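PDB 7CJ3: phosphodiesterase, which is a membrane protein whose helical transmembrane domain, of the bacteriorhodopsin-like family, binds retinal. Local coordinates for residues T191-Y194 with V195-M199. Residues are numbered along the deposited sequence; the frame is centred on the assembly and turned at random.
Sequences TYIY and VMLHM. With OLC ((2R)-2,3-dihydroxypropyl (9Z)-octadec-9-enoate), chain O; RET (retinal), chain K.
Tyr-192 and Met-196, one helical turn apart, meet through the phenol ring of the first and the bent chain of the second. Outward along Tyr-192, CB lies 3.4 Å and CG 3.6 Å from C18 of retinal, CD1 lies equally far, 4.0 Å, from retinal C18 and C19, CE1 meets both C19 and Met-196 CG, and CZ comes within 3.6 Å of Met-196 CG. That methylene stands over one face of the ring, off-centre, in a CH-pi contact 22° from the ring normal. Met-196 SD approaches more obliquely, a Met-aromatic contact 4.6 Å from the Tyr-192 ring centroid. With chi1 at 172° the ring points opposite the backbone N, and its outer end comes back toward the next turn. Tyr-192 OH lies 3.7 Å from Met-196 SD and is hydrogen-bonded to Ser-234.

On another side of the helix, Tyr-194 O takes two hydrogen bonds from His-198, from the backbone N at 3.2 Å and from ND1 at 3.0 Å, arriving on opposite faces of the carbonyl plane. The second lies in the imidazole plane, limiting the ring's rotation, and ND1 rests over one face of the Tyr-194 ring, the two planes inclined at 45°. The monoolein chain runs past Tyr-194 CB and Leu-197 CD1.

In this bacteriorhodopsin-like helical bundle, 191-199 of helix 178-207 has retinal, whose pocket includes Tyr-192, on one side and lipid on another: Tyr-192 and Met-196 pack against Trp-233 of helix 219-233, Tyr-194 and Val-195 meet Ile-159 of helix 153-173, where Asp-158 binds the Tyr-194 hydroxyl, and Ile-193 and Leu-197 touch lipid.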
loop_
_atom_site.group_PDB
_atom_site.type_symbol
_atom_site.label_atom_id
_atom_site.label_comp_id
_atom_site.label_asym_id
_atom_site.label_seq_id
_atom_site.Cartn_x
_atom_site.Cartn_y
_atom_site.Cartn_z
ATOM N N THR B 191 -8.084 23.246 18.663
ATOM C CA THR B 191 -8.966 23.322 17.472
ATOM C C THR B 191 -9.174 21.912 16.904
ATOM O O THR B 191 -10.318 21.568 16.527
ATOM C CB THR B 191 -8.335 24.230 16.420
ATOM O OG1 THR B 191 -7.833 25.383 17.100
ATOM C CG2 THR B 191 -9.317 24.602 15.335
ATOM N N TYR B 192 -8.100 21.117 16.858
ATOM C CA TYR B 192 -8.154 19.687 16.457
ATOM C C TYR B 192 -9.215 18.943 17.292
ATOM O O TYR B 192 -9.947 18.107 16.677
ATOM C CB TYR B 192 -6.773 19.028 16.524
ATOM C CG TYR B 192 -6.830 17.534 16.310
ATOM C CD1 TYR B 192 -6.853 16.991 15.026
ATOM C CD2 TYR B 192 -6.910 16.661 17.387
ATOM C CE1 TYR B 192 -6.919 15.619 14.824
ATOM C CE2 TYR B 192 -6.966 15.290 17.197
ATOM C CZ TYR B 192 -6.981 14.763 15.914
ATOM O OH TYR B 192 -7.055 13.416 15.746
ATOM N N ILE B 193 -9.316 19.214 18.612
ATOM C CA ILE B 193 -10.373 18.617 19.489
ATOM C C ILE B 193 -11.749 19.121 19.008
ATOM O O ILE B 193 -12.672 18.287 18.819
ATOM C CB ILE B 193 -10.175 18.947 20.984
ATOM C CG1 ILE B 193 -8.793 18.583 21.524
ATOM C CG2 ILE B 193 -11.265 18.287 21.828
ATOM C CD1 ILE B 193 -8.485 17.123 21.429
ATOM N N TYR B 194 -11.894 20.443 18.854
ATOM C CA TYR B 194 -13.140 21.083 18.379
ATOM C C TYR B 194 -13.584 20.393 17.079
ATOM O O TYR B 194 -14.788 20.082 16.903
ATOM C CB TYR B 194 -12.926 22.592 18.239
ATOM C CG TYR B 194 -13.996 23.288 17.436
ATOM C CD1 TYR B 194 -15.146 23.783 18.033
ATOM C CD2 TYR B 194 -13.864 23.431 16.065
ATOM C CE1 TYR B 194 -16.144 24.394 17.287
ATOM C CE2 TYR B 194 -14.863 24.006 15.299
ATOM C CZ TYR B 194 -16.001 24.501 15.913
ATOM O OH TYR B 194 -16.955 25.087 15.134
ATOM N N VAL B 195 -12.623 20.149 16.188
ATOM C CA VAL B 195 -12.850 19.557 14.839
ATOM C C VAL B 195 -13.339 18.111 14.988
ATOM O O VAL B 195 -14.383 17.762 14.360
ATOM C CB VAL B 195 -11.561 19.647 13.993
ATOM C CG1 VAL B 195 -11.582 18.703 12.798
ATOM C CG2 VAL B 195 -11.280 21.073 13.532
ATOM N N MET B 196 -12.607 17.283 15.746
ATOM C CA MET B 196 -12.935 15.841 15.897
ATOM C C MET B 196 -14.314 15.683 16.561
ATOM O O MET B 196 -15.029 14.708 16.224
ATOM C CB MET B 196 -11.877 15.105 16.720
ATOM C CG MET B 196 -10.532 14.922 15.999
ATOM S SD MET B 196 -10.558 13.805 14.541
ATOM C CE MET B 196 -10.755 15.022 13.236
ATOM N N LEU B 197 -14.684 16.609 17.456
ATOM C CA LEU B 197 -15.942 16.528 18.236
ATOM C C LEU B 197 -17.115 16.786 17.292
ATOM O O LEU B 197 -18.122 16.034 17.376
ATOM C CB LEU B 197 -15.934 17.550 19.383
ATOM C CG LEU B 197 -15.510 17.031 20.763
ATOM C CD1 LEU B 197 -15.289 18.183 21.735
ATOM C CD2 LEU B 197 -16.523 16.029 21.328
ATOM N N HIS B 198 -16.988 17.822 16.454
ATOM C CA HIS B 198 -18.037 18.248 15.496
ATOM C C HIS B 198 -18.119 17.247 14.350
ATOM O O HIS B 198 -19.256 16.975 13.902
ATOM C CB HIS B 198 -17.820 19.679 15.022
ATOM C CG HIS B 198 -18.355 20.693 15.973
ATOM N ND1 HIS B 198 -17.611 21.214 17.003
ATOM C CD2 HIS B 198 -19.578 21.277 16.037
ATOM C CE1 HIS B 198 -18.356 22.105 17.650
ATOM N NE2 HIS B 198 -19.567 22.148 17.081
ATOM N N MET B 199 -16.983 16.697 13.916
ATOM C CA MET B 199 -16.973 15.602 12.911
ATOM C C MET B 199 -17.769 14.416 13.463
ATOM O O MET B 199 -18.623 13.877 12.712
ATOM C CB MET B 199 -15.555 15.128 12.598
ATOM C CG MET B 199 -15.513 14.048 11.549
ATOM S SD MET B 199 -15.512 12.339 12.216
ATOM C CE MET B 199 -14.162 12.456 13.394
HETATM C C18 OLC O . -3.888 22.855 26.018
HETATM C C10 OLC O . -11.720 22.697 22.478
HETATM C C9 OLC O . -12.942 22.713 21.943
HETATM C C17 OLC O . -5.084 23.673 26.482
HETATM C C11 OLC O . -11.323 21.905 23.696
HETATM C C8 OLC O . -14.111 21.964 22.513
HETATM C C24 OLC O . -22.247 24.069 25.208
HETATM C C16 OLC O . -6.248 23.494 25.499
HETATM C C12 OLC O . -10.101 22.565 24.328
HETATM C C7 OLC O . -15.351 22.089 21.615
HETATM C C15 OLC O . -7.612 23.228 26.167
HETATM C C13 OLC O . -8.878 21.653 24.498
HETATM C C6 OLC O . -16.570 21.851 22.496
HETATM C C14 OLC O . -8.193 21.821 25.871
HETATM C C5 OLC O . -17.757 21.201 21.811
HETATM C C4 OLC O . -18.237 22.048 20.659
HETATM C C3 OLC O . -18.880 23.391 21.040
HETATM C C2 OLC O . -20.118 23.252 21.947
HETATM C C21 OLC O . -23.344 24.547 23.002
HETATM C C1 OLC O . -21.127 24.380 21.745
HETATM C C22 OLC O . -23.230 23.537 24.154
HETATM O O19 OLC O . -20.754 25.507 21.463
HETATM O O25 OLC O . -21.374 23.034 25.680
HETATM O O23 OLC O . -24.532 23.272 24.730
HETATM O O20 OLC O . -22.565 24.141 21.874
HETATM C C1 RET K . -0.257 19.087 13.715
HETATM C C2 RET K . 0.336 20.236 14.533
HETATM C C3 RET K . 0.224 20.066 15.982
HETATM C C4 RET K . -1.217 19.863 16.396
HETATM C C5 RET K . -2.061 19.078 15.431
HETATM C C6 RET K . -1.602 18.601 14.248
HETATM C C7 RET K . -2.441 17.663 13.487
HETATM C C8 RET K . -2.248 17.157 12.205
HETATM C C9 RET K . -3.174 16.436 11.395
HETATM C C10 RET K . -2.870 16.016 10.076
HETATM C C11 RET K . -3.598 15.155 9.244
HETATM C C12 RET K . -3.270 14.637 7.997
HETATM C C13 RET K . -4.057 13.815 7.173
HETATM C C14 RET K . -3.622 13.464 5.908
HETATM C C15 RET K . -4.475 13.092 4.783
HETATM C C16 RET K . -0.404 19.659 12.293
HETATM C C17 RET K . 0.771 17.941 13.689
HETATM C C18 RET K . -3.473 18.896 15.945
HETATM C C19 RET K . -4.530 16.066 11.915
HETATM C C20 RET K . -5.360 13.316 7.719
#